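Local atomic coordinates of putative prephenate dehydratase (Streptococcus mutans, PDB entry 4LUB), a protein that probably catalyses the decarboxylating dehydration of prephenate to 3-phenylpyruvate, a step in the biosynthesis of L-phenylalanine. Residues B[218-223]-B[252-257]; B[192-197]-B[243-248]. All blocks are in the same frame, centred on the assembly; numbering follows the deposited sequence.

Both contacts lie in the C-terminal part of the chain; contact 1 and the 243-248 side of contact 2 belong to the ACT region. Contact 2 pairs strand 189-199 with the end of strand 237-244; contact 1 ties the turn after helix 208-216 to helix 248-261, which follows strand 237-244. Their centres lie about 8 Å apart. They touch directly: D221 O is 3.2 Å from E244 N, a probable hydrogen bond just ahead of strand 222-229, to E244 at the end of strand 237-244, and L222 CA packs 3.4 Å from F243 CD1. Along the chain their segments alternate, and both reach the same sheet through neighbouring strands 222-229 and 237-244.

Contact 1 of 2, residues B[218-223]-B[252-257]; sequences RGIDLT and SFALEE
With CG anti to its own carbonyl carbon (chi1 -55°) and the chain extended as far as NE, R218 brings its guanidinium to the carboxylate of E257, whose CG is anti to the backbone N (chi1 -167°) and whose chain stays extended beyond CG. The result is a salt bridge in which NH1 of R218 lies 2.6 Å from OE1 of E257, met nearly in line with the carboxylate C-O bond. A second, weak bond runs from R218 NH2 to the same OE1 at 3.1 Å. Both donors go to OE1, and the guanidinium and carboxylate planes stand 74° apart, so this is not the flat two-oxygen pair. One guanidinium face rests on the helix backbone, with A254 CA 3.4 Å from R218 NH1. The methyl of A254 packs 4.0 Å from R218 CD and 4.2 Å from I220 CD1. G219, with positive phi, closes helix 208-216 in a Schellman motif, and I220 packs on F215 and L250. This joins the helix end and the following turn to helix 248-261, the other helix of the ACT region. T214 O is a second acceptor for R218 NH1 and helps fix the guanidinium. E257 OE1 takes W217 NE1 besides the two arginine donors, which would probably favour the charged carboxylate.

Contact 2 of 2, residues B[192-197]-B[243-248]; sequences QKISLA and FENHNE
The imidazole of H246 has Q192 O over one face, offset toward the rim, and the carboxylate carbon of E244 at its edge, in the ring plane. Q192 CB makes an off-centre CH-pi contact with this ring, 4.2 Å from its centroid and 29° off the normal, and the glutamine amide is turned 69° from the imidazole plane. Bent at chi2 (-94°), Q192 directs OE1 to a water that links it to N245 ND2, accepting from the latter; its NE2 is held by E189. The N245 amide has a second acceptor in E248 OE2, 3.1 Å from ND2 and approached from above the carboxylate plane. N245 CB meanwhile presses on the strand backbone, 3.4 Å from K193 C. Strand 189-199, helix 208-216, strands 222-229 and 237-244, helix 248-261 and strand 264-274 follow the beta-alpha-beta-beta-alpha-beta (ferredoxin-like) order of an ACT domain, with strand 189-199 lying antiparallel between 237-244 and 264-274. I194 and F243 form the hydrogen-bonded pair: I194 N to F243 O and F243 N to I194 O both measure 2.9 Å. K193 and E244 make the next, non-hydrogen-bonded pair, where CA of K193 is 3.2 Å from F243 O in a CA-H...O contact. On the face shared by I194 and F243, I194 CG2 meets F243 CB at 4.0 Å, while V251 of helix 248-261 touches I194 and the F243 ring stacks with F215. Beyond the last bridge, N245 N gives a nearly straight bond to Q192 O at 2.7 Å, the donor lying above the carbonyl plane; two residues on, N247 caps helix 248-261 through OD1 to L250 N.

Contact 1 of 2, residues B[218-223]-B[252-257]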
loop_
_atom_site.group_PDB
_atom_site.type_symbol
_atom_site.label_atom_id
_atom_site.label_comp_id
_atom_site.label_asym_id
_atom_site.label_seq_id
_atom_site.Cartn_x
_atom_site.Cartn_y
_atom_site.Cartn_z
ATOM N N ARG B 218 -19.553 2.970 13.718
ATOM C CA ARG B 218 -20.704 3.611 13.083
ATOM C C ARG B 218 -21.212 2.802 11.892
ATOM O O ARG B 218 -22.176 3.195 11.238
ATOM C CB ARG B 218 -20.358 5.033 12.608
ATOM C CG ARG B 218 -19.805 5.966 13.678
ATOM C CD ARG B 218 -19.589 7.372 13.120
ATOM N NE ARG B 218 -19.584 8.383 14.176
ATOM C CZ ARG B 218 -18.543 8.663 14.952
ATOM N NH1 ARG B 218 -17.383 8.030 14.796
ATOM N NH2 ARG B 218 -18.657 9.591 15.882
ATOM N N GLY B 219 -20.573 1.669 11.618
ATOM C CA GLY B 219 -20.923 0.873 10.457
ATOM C C GLY B 219 -20.596 1.478 9.097
ATOM O O GLY B 219 -21.205 1.111 8.093
ATOM N N ILE B 220 -19.657 2.417 9.057
ATOM C CA ILE B 220 -19.168 2.946 7.779
ATOM C C ILE B 220 -18.048 2.041 7.270
ATOM O O ILE B 220 -16.978 1.976 7.873
ATOM C CB ILE B 220 -18.671 4.397 7.909
ATOM C CG1 ILE B 220 -19.822 5.314 8.361
ATOM C CG2 ILE B 220 -18.076 4.898 6.584
ATOM C CD1 ILE B 220 -19.354 6.603 9.031
ATOM N N ASP B 221 -18.296 1.343 6.162
ATOM C CA ASP B 221 -17.357 0.321 5.670
ATOM C C ASP B 221 -16.113 0.880 4.999
ATOM O O ASP B 221 -16.201 1.698 4.090
ATOM C CB ASP B 221 -18.044 -0.632 4.683
ATOM C CG ASP B 221 -19.106 -1.485 5.345
ATOM O OD1 ASP B 221 -18.940 -1.816 6.532
ATOM O OD2 ASP B 221 -20.075 -1.858 4.664
ATOM N N LEU B 222 -14.964 0.396 5.454
ATOM C CA LEU B 222 -13.680 0.646 4.817
ATOM C C LEU B 222 -13.599 -0.209 3.561
ATOM O O LEU B 222 -13.833 -1.419 3.610
ATOM C CB LEU B 222 -12.541 0.308 5.791
ATOM C CG LEU B 222 -11.041 0.605 5.586
ATOM C CD1 LEU B 222 -10.412 -0.290 4.545
ATOM C CD2 LEU B 222 -10.772 2.057 5.266
ATOM N N THR B 223 -13.290 0.418 2.430
ATOM C CA THR B 223 -13.247 -0.308 1.164
ATOM C C THR B 223 -11.839 -0.364 0.585
ATOM O O THR B 223 -11.582 -1.102 -0.363
ATOM C CB THR B 223 -14.199 0.318 0.122
ATOM O OG1 THR B 223 -13.722 1.617 -0.253
ATOM C CG2 THR B 223 -15.612 0.437 0.688
ATOM N N SER B 252 -19.486 12.709 8.641
ATOM C CA SER B 252 -19.058 13.983 9.222
ATOM C C SER B 252 -18.745 13.880 10.714
ATOM O O SER B 252 -17.763 14.457 11.183
ATOM C CB SER B 252 -20.119 15.064 9.000
ATOM O OG SER B 252 -20.178 15.434 7.637
ATOM N N PHE B 253 -19.597 13.183 11.461
ATOM C CA PHE B 253 -19.311 12.907 12.868
ATOM C C PHE B 253 -18.074 12.029 13.045
ATOM O O PHE B 253 -17.279 12.262 13.955
ATOM C CB PHE B 253 -20.526 12.271 13.569
ATOM C CG PHE B 253 -21.735 13.177 13.627
ATOM C CD1 PHE B 253 -21.671 14.381 14.303
ATOM C CD2 PHE B 253 -22.933 12.808 13.043
ATOM C CE1 PHE B 253 -22.766 15.222 14.365
ATOM C CE2 PHE B 253 -24.038 13.639 13.112
ATOM C CZ PHE B 253 -23.954 14.844 13.772
ATOM N N ALA B 254 -17.932 11.007 12.207
ATOM C CA ALA B 254 -16.711 10.198 12.198
ATOM C C ALA B 254 -15.454 11.070 12.107
ATOM O O ALA B 254 -14.521 10.907 12.894
ATOM C CB ALA B 254 -16.739 9.191 11.056
ATOM N N LEU B 255 -15.437 11.990 11.144
ATOM C CA LEU B 255 -14.316 12.930 10.989
ATOM C C LEU B 255 -14.099 13.816 12.210
ATOM O O LEU B 255 -12.958 14.074 12.592
ATOM C CB LEU B 255 -14.509 13.821 9.757
ATOM C CG LEU B 255 -14.637 13.090 8.424
ATOM C CD1 LEU B 255 -14.989 14.054 7.308
ATOM C CD2 LEU B 255 -13.338 12.352 8.112
ATOM N N GLU B 256 -15.189 14.325 12.785
ATOM C CA GLU B 256 -15.117 15.059 14.051
ATOM C C GLU B 256 -14.457 14.236 15.160
ATOM O O GLU B 256 -13.611 14.747 15.894
ATOM C CB GLU B 256 -16.508 15.533 14.495
ATOM C CG GLU B 256 -17.128 16.591 13.592
ATOM C CD GLU B 256 -18.435 17.149 14.141
ATOM O OE1 GLU B 256 -18.754 16.899 15.321
ATOM O OE2 GLU B 256 -19.165 17.814 13.379
ATOM N N GLU B 257 -14.850 12.973 15.302
ATOM C CA GLU B 257 -14.205 12.105 16.288
ATOM C C GLU B 257 -12.698 11.913 16.035
ATOM O O GLU B 257 -11.909 11.910 16.979
ATOM C CB GLU B 257 -14.901 10.737 16.369
ATOM C CG GLU B 257 -14.443 9.950 17.600
ATOM C CD GLU B 257 -15.180 8.641 17.839
ATOM O OE1 GLU B 257 -16.142 8.308 17.104
ATOM O OE2 GLU B 257 -14.762 7.927 18.774
#

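Contact 2 of 2, residues B[192-197]-B[243-248]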
loop_
_atom_site.group_PDB
_atom_site.type_symbol
_atom_site.label_atom_id
_atom_site.label_comp_id
_atom_site.label_asym_id
_atom_site.label_seq_id
_atom_site.Cartn_x
_atom_site.Cartn_y
_atom_site.Cartn_z
ATOM N N GLN B 192 -20.920 5.509 -3.804
ATOM C CA GLN B 192 -20.480 6.780 -3.236
ATOM C C GLN B 192 -19.354 6.576 -2.230
ATOM O O GLN B 192 -19.473 5.760 -1.310
ATOM C CB GLN B 192 -21.653 7.506 -2.580
ATOM C CG GLN B 192 -22.822 7.713 -3.527
ATOM C CD GLN B 192 -22.781 9.061 -4.218
ATOM O OE1 GLN B 192 -21.969 9.922 -3.879
ATOM N NE2 GLN B 192 -23.645 9.243 -5.213
ATOM N N LYS B 193 -18.265 7.325 -2.392
ATOM C CA LYS B 193 -17.110 7.117 -1.531
ATOM C C LYS B 193 -16.485 8.416 -1.055
ATOM O O LYS B 193 -16.728 9.473 -1.617
ATOM C CB LYS B 193 -16.043 6.282 -2.259
ATOM C CG LYS B 193 -16.347 4.784 -2.294
ATOM C CD LYS B 193 -15.298 4.015 -3.088
ATOM C CE LYS B 193 -15.620 2.526 -3.140
ATOM N NZ LYS B 193 -14.595 1.736 -3.891
ATOM N N ILE B 194 -15.661 8.310 -0.019
ATOM C CA ILE B 194 -14.836 9.414 0.434
ATOM C C ILE B 194 -13.447 8.833 0.634
ATOM O O ILE B 194 -13.298 7.738 1.176
ATOM C CB ILE B 194 -15.368 10.074 1.745
ATOM C CG1 ILE B 194 -14.375 11.105 2.268
ATOM C CG2 ILE B 194 -15.644 9.029 2.833
ATOM C CD1 ILE B 194 -14.965 12.050 3.309
ATOM N N SER B 195 -12.434 9.550 0.163
ATOM C CA SER B 195 -11.053 9.119 0.345
ATOM C C SER B 195 -10.315 10.083 1.248
ATOM O O SER B 195 -10.412 11.301 1.092
ATOM C CB SER B 195 -10.328 9.000 -0.997
ATOM O OG SER B 195 -10.921 8.001 -1.803
ATOM N N LEU B 196 -9.577 9.529 2.198
ATOM C CA LEU B 196 -8.887 10.333 3.182
ATOM C C LEU B 196 -7.411 9.988 3.182
ATOM O O LEU B 196 -7.031 8.842 2.917
ATOM C CB LEU B 196 -9.460 10.093 4.583
ATOM C CG LEU B 196 -10.902 10.508 4.887
ATOM C CD1 LEU B 196 -11.345 9.902 6.225
ATOM C CD2 LEU B 196 -11.141 12.007 4.844
ATOM N N ALA B 197 -6.572 10.982 3.444
ATOM C CA ALA B 197 -5.195 10.698 3.805
ATOM C C ALA B 197 -5.008 11.005 5.290
ATOM O O ALA B 197 -5.169 12.150 5.712
ATOM C CB ALA B 197 -4.228 11.510 2.942
ATOM N N PHE B 243 -13.817 5.082 2.248
ATOM C CA PHE B 243 -14.997 4.635 2.971
ATOM C C PHE B 243 -16.210 4.899 2.113
ATOM O O PHE B 243 -16.227 5.837 1.315
ATOM C CB PHE B 243 -15.167 5.390 4.296
ATOM C CG PHE B 243 -14.205 4.980 5.369
ATOM C CD1 PHE B 243 -14.357 3.775 6.026
ATOM C CD2 PHE B 243 -13.165 5.810 5.741
ATOM C CE1 PHE B 243 -13.479 3.394 7.017
ATOM C CE2 PHE B 243 -12.292 5.426 6.738
ATOM C CZ PHE B 243 -12.446 4.219 7.375
ATOM N N GLU B 244 -17.235 4.079 2.285
ATOM C CA GLU B 244 -18.512 4.360 1.662
ATOM C C GLU B 244 -19.032 5.686 2.196
ATOM O O GLU B 244 -18.906 5.983 3.387
ATOM C CB GLU B 244 -19.499 3.217 1.885
ATOM C CG GLU B 244 -19.457 2.219 0.731
ATOM C CD GLU B 244 -20.210 0.940 0.997
ATOM O OE1 GLU B 244 -21.086 0.927 1.891
ATOM O OE2 GLU B 244 -19.920 -0.059 0.301
ATOM N N ASN B 245 -19.562 6.509 1.298
ATOM C CA ASN B 245 -20.048 7.830 1.672
ATOM C C ASN B 245 -21.537 7.972 1.380
ATOM O O ASN B 245 -21.992 9.010 0.910
ATOM C CB ASN B 245 -19.261 8.909 0.924
ATOM C CG ASN B 245 -19.447 10.291 1.520
ATOM O OD1 ASN B 245 -19.530 10.445 2.739
ATOM N ND2 ASN B 245 -19.568 11.296 0.660
ATOM N N HIS B 246 -22.291 6.919 1.664
ATOM C CA HIS B 246 -23.738 6.923 1.466
ATOM C C HIS B 246 -24.436 7.765 2.530
ATOM O O HIS B 246 -25.461 8.387 2.270
ATOM C CB HIS B 246 -24.272 5.490 1.456
ATOM C CG HIS B 246 -23.834 4.706 0.262
ATOM N ND1 HIS B 246 -24.248 5.015 -1.018
ATOM C CD2 HIS B 246 -23.004 3.644 0.145
ATOM C CE1 HIS B 246 -23.699 4.168 -1.870
ATOM N NE2 HIS B 246 -22.938 3.328 -1.190
ATOM N N ASN B 247 -23.871 7.777 3.731
ATOM C CA ASN B 247 -24.429 8.566 4.818
ATOM C C ASN B 247 -23.439 9.657 5.194
ATOM O O ASN B 247 -22.602 9.482 6.079
ATOM C CB ASN B 247 -24.734 7.655 6.020
ATOM C CG ASN B 247 -25.586 8.334 7.079
ATOM O OD1 ASN B 247 -25.643 9.560 7.166
ATOM N ND2 ASN B 247 -26.232 7.530 7.910
ATOM N N GLU B 248 -23.564 10.798 4.523
ATOM C CA GLU B 248 -22.579 11.860 4.630
ATOM C C GLU B 248 -22.579 12.539 5.997
ATOM O O GLU B 248 -21.551 13.029 6.446
ATOM C CB GLU B 248 -22.818 12.903 3.530
ATOM C CG GLU B 248 -22.398 12.450 2.143
ATOM C CD GLU B 248 -22.038 13.617 1.243
ATOM O OE1 GLU B 248 -22.951 14.129 0.556
ATOM O OE2 GLU B 248 -20.848 14.015 1.230
HETATM O O HOH W 1 -19.759 10.468 -2.100
#